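Local coordinates for putative hexose oxidase (Nonomuraea sp. ATCC 39727, PDB 5AWV), which probably oxidises a sugar of teicoplanin-type glycopeptide antibiotics, using a covalently bound FAD, at residues Gln68-Ala71 against Asp72-Glu76. Residues are numbered along the deposited sequence; the frame is centred on the assembly and turned at random.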
# COMPACT_ATOMS: atom_id res chain seq x y z
N GLN A 68 -18.61 11.76 -8.32
CA GLN A 68 -19.90 11.47 -8.99
C GLN A 68 -19.77 10.38 -10.02
O GLN A 68 -20.62 9.53 -10.17
CB GLN A 68 -20.53 12.73 -9.64
CG GLN A 68 -21.89 12.45 -10.34
CD GLN A 68 -22.95 11.97 -9.33
OE1 GLN A 68 -23.60 10.91 -9.52
NE2 GLN A 68 -23.03 12.67 -8.20
N GLN A 69 -18.74 10.42 -10.82
CA GLN A 69 -18.51 9.37 -11.72
C GLN A 69 -18.30 8.02 -11.06
O GLN A 69 -18.73 6.97 -11.61
CB GLN A 69 -17.26 9.65 -12.55
CG GLN A 69 -17.48 10.69 -13.66
CD GLN A 69 -16.14 11.05 -14.33
OE1 GLN A 69 -15.38 10.18 -14.68
NE2 GLN A 69 -15.88 12.30 -14.48
N VAL A 70 -17.61 7.99 -9.91
CA VAL A 70 -17.51 6.71 -9.17
C VAL A 70 -18.91 6.22 -8.79
O VAL A 70 -19.25 5.03 -8.97
CB VAL A 70 -16.63 6.84 -7.88
CG1 VAL A 70 -16.61 5.56 -7.06
CG2 VAL A 70 -15.21 7.24 -8.24
N ALA A 71 -19.67 7.10 -8.15
CA ALA A 71 -21.05 6.74 -7.74
C ALA A 71 -21.86 6.18 -8.91
O ALA A 71 -22.48 5.10 -8.78
CB ALA A 71 -21.74 7.88 -7.14
N ASP A 72 -21.78 6.81 -10.08
CA ASP A 72 -22.46 6.25 -11.30
C ASP A 72 -21.93 4.89 -11.74
O ASP A 72 -22.68 3.98 -12.19
CB ASP A 72 -22.45 7.20 -12.53
CG ASP A 72 -22.98 8.61 -12.20
OD1 ASP A 72 -23.91 8.72 -11.35
OD2 ASP A 72 -22.47 9.62 -12.80
N ALA A 73 -20.60 4.74 -11.66
CA ALA A 73 -19.98 3.49 -12.08
C ALA A 73 -20.35 2.36 -11.11
O ALA A 73 -20.69 1.30 -11.55
CB ALA A 73 -18.47 3.64 -12.19
N VAL A 74 -20.35 2.63 -9.81
CA VAL A 74 -20.80 1.67 -8.81
C VAL A 74 -22.27 1.25 -9.07
O VAL A 74 -22.53 0.06 -9.26
CB VAL A 74 -20.63 2.25 -7.41
CG1 VAL A 74 -21.30 1.36 -6.39
CG2 VAL A 74 -19.10 2.29 -7.05
N GLU A 75 -23.15 2.25 -9.21
CA GLU A 75 -24.60 2.00 -9.47
C GLU A 75 -24.84 1.17 -10.69
O GLU A 75 -25.69 0.28 -10.70
CB GLU A 75 -25.39 3.31 -9.56
CG GLU A 75 -26.73 3.37 -8.77
CD GLU A 75 -26.93 4.76 -8.10
OE1 GLU A 75 -27.75 4.91 -7.19
OE2 GLU A 75 -26.22 5.73 -8.40
N GLU A 76 -24.12 1.45 -11.76
CA GLU A 76 -24.16 0.60 -12.91
C GLU A 76 -23.85 -0.88 -12.71
O GLU A 76 -24.53 -1.76 -13.30
CB GLU A 76 -23.28 1.18 -14.03
CG GLU A 76 -23.46 0.38 -15.31
CD GLU A 76 -22.87 1.02 -16.56
OE1 GLU A 76 -22.71 0.24 -17.52
OE2 GLU A 76 -22.55 2.25 -16.57
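V70 lays its CG1 methyl against CG2 of V74 one turn further on, 4.1 Å away, the two side chains crossing at a slant. The pairing follows from the rotamers: CG1 of V70 is set opposite its own backbone N (chi1 176°), while CG2 of V74 sits beside the backbone N of its residue, and that methyl also rests 3.3 Å from O of V70. In the backbone, V74 N donates to V70 O over 2.8 Å in a nearly straight bond, one of four consecutive i to i+4 bonds; the next joins E75 N to A71 O at 3.0 Å. Residues i and i+4 fall on the same face of an alpha-helix, and helix 67-80, in the FAD-binding domain of this PCMH-type flavoprotein, illustrates it. The V70, A71 and V74 face packs on V185 of strand 179-187, V70 and V74 also reaching V223, whereas A73 touches H62 of strand 60-63. V74 lies about 6 Å, side chain to side chain, from V86 of the FAD site. D72 and Q68 lie on the exposed side, the carboxylate of D72 near the carbonyl of Q68, its CG 3.2 Å from Q68 O. E75, only partly exposed, accepts a bond through OE1 from A193 N.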